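Local coordinates for protein PT26-6P (Thermococcus sp., PDB 2WB7) that is of unknown function but is encoded by a mobile genetic element of Euryarchaea and combines immunoglobulin-like domains with a helical domain, at residues Q244-D247 with L248-K251; K512-E515 with Y516-A520. One frame throughout, in Å; residues are numbered along the deposited sequence.

In the fold
From the N terminus the chain first runs past Ile-10, Asp-12, Ala-16 and Asp-18, and this early segment meets both contacts. Interaction 1, residues 244-251, follows in the long connection between strand 221-222 and strand 253-261, the first strand of an eight-stranded antiparallel sheet. Interaction 2, residues 512-520, comes much later, on the last helix, 503-523. Each is local, the two lie in series without crossing, and their centres are about 22 Å apart with no direct touch. Asp-18 pairs with Lys-251 and Asp-12 with Lys-512, while Leu-238 touches both Leu-248 and Tyr-516, so N-terminal segment, inter-strand loop and helical domain are tied together.

Interaction 1 of 2, residues Q244-D247 with L248-K251; sequences QSLD and LSGK
Ser-245 and Leu-246 turn their carbonyls toward the next residues of the chain, and most of the polar contact falls on these two oxygens. The amide N of Leu-248 reaches Ser-245 O at 3.0 Å, but bent, with an N-H...O angle of 139°. The donor stands well above the carbonyl plane of Ser-245, 61° out of it, as in a tight turn. Leu-246 O receives two donors from one residue. The hydroxyl OG of Ser-249 gives it a hydrogen bond of 3.1 Å, tilted moderately from the carbonyl plane, and the backbone N of Ser-249 adds a weak one at 3.2 Å. With chi1 at 67°, Ser-249 OG sits between its own backbone N and carbonyl carbon, which lets hydroxyl and amide grip the same oxygen.

The nonpolar contacts are sparse. Leu-248 CD1 folds back over the peptide that precedes it, 3.6 Å from Asp-247 C, while its side chain also meets Leu-238 and Phe-242.

Lys-251 passes its aliphatic chain beside Asp-247 O, with CE the nearest atom at 3.4 Å. Its ammonium group goes to Asp-18 in a salt bridge; Asp-247 OD1 lies 6.1 Å from Lys-251 NZ, so any attraction between these two charges acts only at a distance. The Asp-247 side chain itself touches Asn-6.

The second half closes on itself as a type II beta turn from Leu-248 to Lys-251, in which Lys-251 N bonds to Leu-248 O at 3.3 Å and Gly-250 takes the positive phi usual at the third position. The arrangement is thus one of consecutive tight turns at the surface, leading the connecting loop into strand 253-261.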
# COMPACT_ATOMS: atom_id res chain seq x y z
N GLN A 244 -3.29 -28.18 -12.68
CA GLN A 244 -4.15 -29.01 -13.52
C GLN A 244 -5.62 -28.91 -13.10
O GLN A 244 -6.39 -29.87 -13.26
CB GLN A 244 -3.71 -30.49 -13.51
CG GLN A 244 -2.30 -30.75 -14.02
CD GLN A 244 -1.32 -31.10 -12.90
OE1 GLN A 244 -1.73 -31.42 -11.78
NE2 GLN A 244 -0.02 -31.05 -13.21
N SER A 245 -6.03 -27.77 -12.57
CA SER A 245 -7.41 -27.62 -12.12
C SER A 245 -8.20 -26.74 -13.06
O SER A 245 -8.09 -25.51 -13.00
CB SER A 245 -7.48 -27.06 -10.70
OG SER A 245 -7.35 -28.09 -9.74
N LEU A 246 -8.97 -27.37 -13.94
CA LEU A 246 -9.88 -26.65 -14.83
C LEU A 246 -10.84 -25.81 -14.01
O LEU A 246 -11.30 -24.76 -14.46
CB LEU A 246 -10.67 -27.62 -15.70
CG LEU A 246 -9.96 -28.31 -16.86
CD1 LEU A 246 -10.84 -29.46 -17.36
CD2 LEU A 246 -9.61 -27.33 -18.00
N ASP A 247 -11.12 -26.27 -12.79
CA ASP A 247 -12.08 -25.57 -11.95
C ASP A 247 -11.61 -24.15 -11.67
O ASP A 247 -12.43 -23.24 -11.56
CB ASP A 247 -12.27 -26.30 -10.62
CG ASP A 247 -13.74 -26.49 -10.27
OD1 ASP A 247 -14.58 -25.70 -10.77
OD2 ASP A 247 -14.06 -27.44 -9.51
N LEU A 248 -10.29 -23.98 -11.55
CA LEU A 248 -9.68 -22.68 -11.26
C LEU A 248 -9.07 -21.96 -12.47
O LEU A 248 -8.52 -20.87 -12.32
CB LEU A 248 -8.61 -22.81 -10.18
CG LEU A 248 -9.10 -22.32 -8.82
CD1 LEU A 248 -10.51 -22.82 -8.56
CD2 LEU A 248 -8.15 -22.74 -7.72
N SER A 249 -9.13 -22.54 -13.65
CA SER A 249 -8.57 -21.83 -14.79
C SER A 249 -9.39 -20.57 -15.04
O SER A 249 -10.61 -20.61 -15.06
CB SER A 249 -8.47 -22.72 -16.05
OG SER A 249 -9.74 -23.07 -16.56
N GLY A 250 -8.71 -19.44 -15.21
CA GLY A 250 -9.38 -18.20 -15.52
C GLY A 250 -10.04 -17.52 -14.33
O GLY A 250 -10.86 -16.63 -14.50
N LYS A 251 -9.67 -17.93 -13.12
CA LYS A 251 -10.20 -17.28 -11.93
C LYS A 251 -9.19 -16.34 -11.29
O LYS A 251 -7.98 -16.49 -11.46
CB LYS A 251 -10.71 -18.31 -10.93
CG LYS A 251 -11.84 -19.13 -11.49
CD LYS A 251 -12.89 -19.44 -10.41
CE LYS A 251 -14.02 -20.26 -11.00
NZ LYS A 251 -14.19 -19.86 -12.43

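Interaction 2 of 2, residues K512-E515 with Y516-A520; sequences KAKE and YSNLA
Helix 503-523, the last of the helical domain, supplies both halves of this contact, on successive turns. Its i to i+4 ladder is regular: Tyr-516 N meets Lys-512 O at 3.0 Å and nearly straight (172°), Ser-517 N bonds to Ala-513 O, Asn-518 N to Lys-514 O and Leu-519 N to Glu-515 O. On one flank the Tyr-516 ring lies back along the preceding turn, its edge carbon CD2 3.2 Å from Lys-512 O and its CE2 4.0 Å from Lys-512 CE. The lysine chain, bent at chi2 and chi3, brings NZ to Glu-515 OE1, a 3.0 Å salt bridge on the syn side of the carboxylate. On another flank Lys-514, bent at chi2 and chi4, brings CE beside both OD1 and ND2 of Asn-518 and NZ into a weak 3.3 Å hydrogen bond with OD1. Tyr-490 of helix 471-499 meets the Tyr-516 ring edge-to-face, and Ser-517 OG bonds to Glu-454. Asp-12 OD1 forms a salt bridge with Lys-512 NZ and a hydrogen bond with Tyr-516 OH. The ammonium of Lys-512 is shared by two carboxylates, which probably stabilises its charge in this buried setting and joins the N-terminal segment to the helix.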
# COMPACT_ATOMS: atom_id res chain seq x y z
N LYS A 512 2.06 -19.43 4.82
CA LYS A 512 1.12 -20.34 4.17
C LYS A 512 1.23 -21.72 4.79
O LYS A 512 0.23 -22.39 5.02
CB LYS A 512 1.40 -20.46 2.68
CG LYS A 512 1.16 -19.18 1.91
CD LYS A 512 -0.19 -18.58 2.28
CE LYS A 512 -1.32 -19.19 1.46
NZ LYS A 512 -2.64 -18.60 1.87
N ALA A 513 2.47 -22.14 5.06
CA ALA A 513 2.73 -23.41 5.74
C ALA A 513 1.91 -23.47 7.02
O ALA A 513 1.08 -24.35 7.20
CB ALA A 513 4.20 -23.56 6.05
N LYS A 514 2.14 -22.51 7.91
CA LYS A 514 1.45 -22.51 9.19
C LYS A 514 -0.06 -22.64 8.97
O LYS A 514 -0.77 -23.28 9.76
CB LYS A 514 1.77 -21.25 9.97
CG LYS A 514 1.15 -21.20 11.35
CD LYS A 514 1.75 -22.30 12.26
CE LYS A 514 0.76 -22.69 13.39
NZ LYS A 514 0.23 -21.51 14.18
N GLU A 515 -0.56 -22.04 7.90
CA GLU A 515 -2.01 -22.00 7.67
C GLU A 515 -2.55 -23.36 7.30
O GLU A 515 -3.48 -23.85 7.92
CB GLU A 515 -2.35 -20.99 6.59
CG GLU A 515 -2.27 -19.55 7.05
CD GLU A 515 -2.47 -18.57 5.89
OE1 GLU A 515 -2.91 -19.02 4.81
OE2 GLU A 515 -2.18 -17.36 6.07
N TYR A 516 -1.96 -23.98 6.27
CA TYR A 516 -2.37 -25.30 5.82
C TYR A 516 -2.14 -26.37 6.89
O TYR A 516 -2.90 -27.32 7.03
CB TYR A 516 -1.64 -25.65 4.52
CG TYR A 516 -2.20 -24.93 3.32
CD1 TYR A 516 -2.75 -25.64 2.25
CD2 TYR A 516 -2.19 -23.54 3.27
CE1 TYR A 516 -3.27 -24.96 1.14
CE2 TYR A 516 -2.70 -22.86 2.18
CZ TYR A 516 -3.24 -23.57 1.13
OH TYR A 516 -3.76 -22.88 0.06
N SER A 517 -1.07 -26.22 7.66
CA SER A 517 -0.86 -27.13 8.75
C SER A 517 -2.03 -27.04 9.73
O SER A 517 -2.56 -28.06 10.16
CB SER A 517 0.46 -26.84 9.43
OG SER A 517 0.61 -27.66 10.57
N ASN A 518 -2.46 -25.83 10.06
CA ASN A 518 -3.59 -25.69 10.97
C ASN A 518 -4.89 -26.21 10.37
O ASN A 518 -5.75 -26.73 11.08
CB ASN A 518 -3.75 -24.25 11.46
CG ASN A 518 -2.56 -23.77 12.28
OD1 ASN A 518 -2.38 -22.58 12.50
ND2 ASN A 518 -1.73 -24.71 12.72
N LEU A 519 -5.05 -26.05 9.07
CA LEU A 519 -6.25 -26.58 8.43
C LEU A 519 -6.22 -28.10 8.59
O LEU A 519 -7.25 -28.72 8.93
CB LEU A 519 -6.31 -26.19 6.96
CG LEU A 519 -7.54 -26.67 6.19
CD1 LEU A 519 -8.80 -26.37 6.96
CD2 LEU A 519 -7.60 -26.03 4.84
N ALA A 520 -5.05 -28.69 8.35
CA ALA A 520 -4.90 -30.13 8.53
C ALA A 520 -5.40 -30.59 9.89
O ALA A 520 -6.19 -31.54 9.99
CB ALA A 520 -3.46 -30.56 8.32